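Side-chain contact in rutinosidase (Aspergillus niger, PDB 6I1A), which hydrolyses glycosidic bonds as a family 5 glycoside hydrolase, releasing the disaccharide rutinose from flavonoid rutinosides: residues Tyr156-Glu161 against Leu209-His214. Numbering follows the deposited sequence.
With NAG (2-acetamido-2-deoxy-beta-D-glucopyranose), chain D; NAG (2-acetamido-2-deoxy-beta-D-glucopyranose), chain E; NAG (2-acetamido-2-deoxy-beta-D-glucopyranose), chain F.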
loop_
_atom_site.group_PDB
_atom_site.type_symbol
_atom_site.label_atom_id
_atom_site.label_comp_id
_atom_site.label_asym_id
_atom_site.label_seq_id
_atom_site.Cartn_x
_atom_site.Cartn_y
_atom_site.Cartn_z
ATOM N N TYR A 156 24.700 -6.415 -6.179
ATOM C CA TYR A 156 25.480 -6.862 -7.333
ATOM C C TYR A 156 24.943 -8.131 -7.980
ATOM O O TYR A 156 25.297 -8.429 -9.153
ATOM C CB TYR A 156 26.960 -7.084 -6.947
ATOM C CG TYR A 156 27.624 -5.881 -6.289
ATOM C CD1 TYR A 156 27.980 -4.777 -7.086
ATOM C CD2 TYR A 156 27.842 -5.774 -4.940
ATOM C CE1 TYR A 156 28.614 -3.664 -6.518
ATOM C CE2 TYR A 156 28.474 -4.667 -4.356
ATOM C CZ TYR A 156 28.814 -3.606 -5.164
ATOM O OH TYR A 156 29.389 -2.486 -4.582
ATOM N N TRP A 157 24.127 -8.906 -7.287
ATOM C CA TRP A 157 23.585 -10.159 -7.838
ATOM C C TRP A 157 22.820 -9.942 -9.151
ATOM O O TRP A 157 22.889 -10.767 -10.071
ATOM C CB TRP A 157 22.693 -10.797 -6.798
ATOM C CG TRP A 157 22.027 -12.080 -7.190
ATOM C CD1 TRP A 157 22.547 -13.326 -7.023
ATOM C CD2 TRP A 157 20.688 -12.242 -7.664
ATOM N NE1 TRP A 157 21.634 -14.262 -7.428
ATOM C CE2 TRP A 157 20.458 -13.633 -7.780
ATOM C CE3 TRP A 157 19.635 -11.384 -7.961
ATOM C CZ2 TRP A 157 19.276 -14.184 -8.261
ATOM C CZ3 TRP A 157 18.436 -11.931 -8.379
ATOM C CH2 TRP A 157 18.234 -13.298 -8.483
ATOM N N PHE A 158 22.039 -8.862 -9.232
ATOM C CA PHE A 158 21.183 -8.620 -10.382
ATOM C C PHE A 158 22.005 -8.518 -11.684
ATOM O O PHE A 158 22.994 -7.752 -11.728
ATOM C CB PHE A 158 20.345 -7.347 -10.224
ATOM C CG PHE A 158 19.266 -7.514 -9.178
ATOM C CD1 PHE A 158 18.034 -8.007 -9.551
ATOM C CD2 PHE A 158 19.476 -7.104 -7.876
ATOM C CE1 PHE A 158 17.055 -8.242 -8.590
ATOM C CE2 PHE A 158 18.467 -7.280 -6.928
ATOM C CZ PHE A 158 17.263 -7.827 -7.307
ATOM N N TYR A 159 21.545 -9.229 -12.707
ATOM C CA TYR A 159 22.032 -9.155 -14.125
ATOM C C TYR A 159 23.494 -9.610 -14.223
ATOM O O TYR A 159 24.168 -9.280 -15.223
ATOM C CB TYR A 159 21.920 -7.726 -14.660
ATOM C CG TYR A 159 20.663 -7.001 -14.244
ATOM C CD1 TYR A 159 19.420 -7.523 -14.518
ATOM C CD2 TYR A 159 20.729 -5.802 -13.564
ATOM C CE1 TYR A 159 18.256 -6.866 -14.131
ATOM C CE2 TYR A 159 19.587 -5.120 -13.162
ATOM C CZ TYR A 159 18.345 -5.677 -13.413
ATOM O OH TYR A 159 17.235 -4.992 -12.965
ATOM N N ASN A 160 23.993 -10.345 -13.242
ATOM C CA ASN A 160 25.419 -10.709 -13.182
ATOM C C ASN A 160 25.566 -12.222 -13.300
ATOM O O ASN A 160 25.134 -12.983 -12.406
ATOM C CB ASN A 160 26.047 -10.088 -11.954
ATOM C CG ASN A 160 27.512 -10.428 -11.767
ATOM O OD1 ASN A 160 27.928 -11.601 -11.794
ATOM N ND2 ASN A 160 28.281 -9.363 -11.554
ATOM N N GLU A 161 26.225 -12.696 -14.377
ATOM C CA GLU A 161 26.330 -14.139 -14.624
ATOM C C GLU A 161 27.280 -14.824 -13.662
ATOM O O GLU A 161 27.091 -16.033 -13.416
ATOM C CB GLU A 161 26.843 -14.380 -16.045
ATOM C CG GLU A 161 26.733 -15.814 -16.514
ATOM C CD GLU A 161 27.042 -15.887 -18.015
ATOM O OE1 GLU A 161 26.138 -15.473 -18.796
ATOM O OE2 GLU A 161 28.181 -16.229 -18.377
ATOM N N LEU A 209 6.838 -1.746 -5.108
ATOM C CA LEU A 209 7.781 -0.805 -5.741
ATOM C C LEU A 209 9.224 -1.133 -5.353
ATOM O O LEU A 209 10.136 -0.497 -5.893
ATOM C CB LEU A 209 7.462 0.625 -5.312
ATOM C CG LEU A 209 6.086 1.137 -5.759
ATOM C CD1 LEU A 209 5.981 2.615 -5.427
ATOM C CD2 LEU A 209 5.796 0.818 -7.235
ATOM N N ALA A 210 9.451 -2.128 -4.478
ATOM C CA ALA A 210 10.837 -2.499 -4.113
ATOM C C ALA A 210 11.498 -3.281 -5.245
ATOM O O ALA A 210 12.744 -3.360 -5.234
ATOM C CB ALA A 210 10.799 -3.334 -2.885
ATOM N N LEU A 211 10.772 -3.792 -6.200
ATOM C CA LEU A 211 11.320 -4.620 -7.312
ATOM C C LEU A 211 10.765 -4.114 -8.629
ATOM O O LEU A 211 9.519 -4.128 -8.805
ATOM C CB LEU A 211 11.008 -6.095 -7.038
ATOM C CG LEU A 211 11.561 -7.111 -8.066
ATOM C CD1 LEU A 211 13.107 -7.169 -7.995
ATOM C CD2 LEU A 211 10.969 -8.491 -7.837
ATOM N N THR A 212 11.644 -3.668 -9.507
ATOM C CA THR A 212 11.247 -3.209 -10.862
ATOM C C THR A 212 10.939 -4.394 -11.775
ATOM O O THR A 212 11.284 -5.531 -11.478
ATOM C CB THR A 212 12.302 -2.327 -11.530
ATOM O OG1 THR A 212 13.407 -3.162 -11.918
ATOM C CG2 THR A 212 12.791 -1.241 -10.608
ATOM N N ASP A 213 10.252 -4.144 -12.903
ATOM C CA ASP A 213 10.024 -5.211 -13.887
ATOM C C ASP A 213 11.351 -5.765 -14.405
ATOM O O ASP A 213 11.459 -6.990 -14.612
ATOM C CB ASP A 213 9.170 -4.694 -15.059
ATOM C CG ASP A 213 7.655 -4.700 -14.804
ATOM O OD1 ASP A 213 7.104 -5.414 -13.868
ATOM O OD2 ASP A 213 6.985 -3.981 -15.563
ATOM N N HIS A 214 12.361 -4.924 -14.585
ATOM C CA HIS A 214 13.689 -5.378 -15.034
ATOM C C HIS A 214 14.279 -6.342 -13.979
ATOM O O HIS A 214 14.792 -7.407 -14.333
ATOM C CB HIS A 214 14.560 -4.137 -15.203
ATOM C CG HIS A 214 15.872 -4.309 -15.855
ATOM N ND1 HIS A 214 17.066 -3.967 -15.209
ATOM C CD2 HIS A 214 16.205 -4.712 -17.104
ATOM C CE1 HIS A 214 18.078 -4.174 -16.042
ATOM N NE2 HIS A 214 17.586 -4.682 -17.194
HETATM C C1 NAG D . 29.677 -9.556 -11.172
HETATM C C2 NAG D . 30.758 -9.391 -12.234
HETATM C C3 NAG D . 32.102 -9.519 -11.502
HETATM C C4 NAG D . 32.175 -8.516 -10.392
HETATM C C5 NAG D . 31.044 -8.651 -9.368
HETATM C C6 NAG D . 30.993 -7.505 -8.349
HETATM C C7 NAG D . 30.319 -10.106 -14.506
HETATM C C8 NAG D . 30.258 -11.307 -15.384
HETATM N N2 NAG D . 30.646 -10.374 -13.262
HETATM O O3 NAG D . 33.163 -9.153 -12.445
HETATM O O4 NAG D . 33.399 -8.719 -9.619
HETATM O O5 NAG D . 29.818 -8.615 -10.110
HETATM O O6 NAG D . 30.079 -7.928 -7.330
HETATM O O7 NAG D . 30.110 -8.943 -14.876
HETATM C C1 NAG E . 28.708 -19.447 -15.970
HETATM C C2 NAG E . 30.011 -18.875 -16.588
HETATM C C3 NAG E . 30.032 -19.329 -18.067
HETATM C C4 NAG E . 29.826 -20.804 -18.228
HETATM C C5 NAG E . 28.547 -21.201 -17.498
HETATM C C6 NAG E . 28.286 -22.672 -17.604
HETATM C C7 NAG E . 30.769 -16.724 -15.740
HETATM C C8 NAG E . 30.592 -15.255 -15.838
HETATM N N2 NAG E . 29.989 -17.452 -16.545
HETATM O O3 NAG E . 31.236 -18.847 -18.734
HETATM O O4 NAG E . 29.617 -21.057 -19.682
HETATM O O5 NAG E . 28.744 -20.876 -16.105
HETATM O O6 NAG E . 29.395 -23.338 -17.058
HETATM O O7 NAG E . 31.551 -17.238 -14.906
HETATM C C1 NAG F . 11.359 2.965 -7.456
HETATM C C2 NAG F . 10.038 3.065 -8.234
HETATM C C3 NAG F . 9.639 4.584 -8.294
HETATM C C4 NAG F . 9.581 5.183 -6.911
HETATM C C5 NAG F . 10.934 5.031 -6.252
HETATM C C6 NAG F . 10.959 5.590 -4.860
HETATM C C7 NAG F . 9.618 1.345 -9.902
HETATM C C8 NAG F . 9.776 0.954 -11.359
HETATM N N2 NAG F . 10.164 2.487 -9.549
HETATM O O3 NAG F . 8.310 4.654 -8.867
HETATM O O4 NAG F . 9.371 6.625 -7.054
HETATM O O5 NAG F . 11.210 3.593 -6.191
HETATM O O6 NAG F . 12.281 5.660 -4.324
HETATM O O7 NAG F . 9.063 0.589 -9.089
#
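Tyr159 and His214 mark the nearest backbone approach, their CA atoms 9.2 Å apart, so side chains must bridge the gap. Each segment leads into a helix, 161-179 or 213-233. In 156-161 a type II turn runs from Trp157 to Asn160; its third residue, Tyr159, takes positive phi, and its CB points toward the other segment.

The clearest contact is apolar: Leu211 CD1 comes obliquely to Phe158 CE1 at 4.1 Å. Leu211 reaches it because CG lies anti to the backbone N (chi1 -177°). Trp157 CE3 sits over the centre of one Phe158 face, and Val219 of helix 213-233 also touches the Phe158 side chain. Nearer the surface, in one of two Tyr159 conformers the rings of Tyr159 and His214 meet obliquely, planes at 40°, but too tightly for the detail to be relied on.

Both helices start from side-chain N-caps: Asn160 OD1 accepts from His163 N, and Thr212 OG1 from Gly215 N, while Asp197 also binds Thr212 OG1. Asn160 ND2 carries an N-glycan, and Glu161 OE2 accepts a nearly straight bond (174°) from N2 of another sugar. Thr212 CG2 lies 3.8 Å from C8 of the NAG in chain F.

The chemistry thus implies that two successive strand-to-helix loops of the beta/alpha barrel are joined by a modest apolar contact, Phe158 on Leu211, with a Tyr159-His214 pair of uncertain geometry outside it and glycans decorating the flanks.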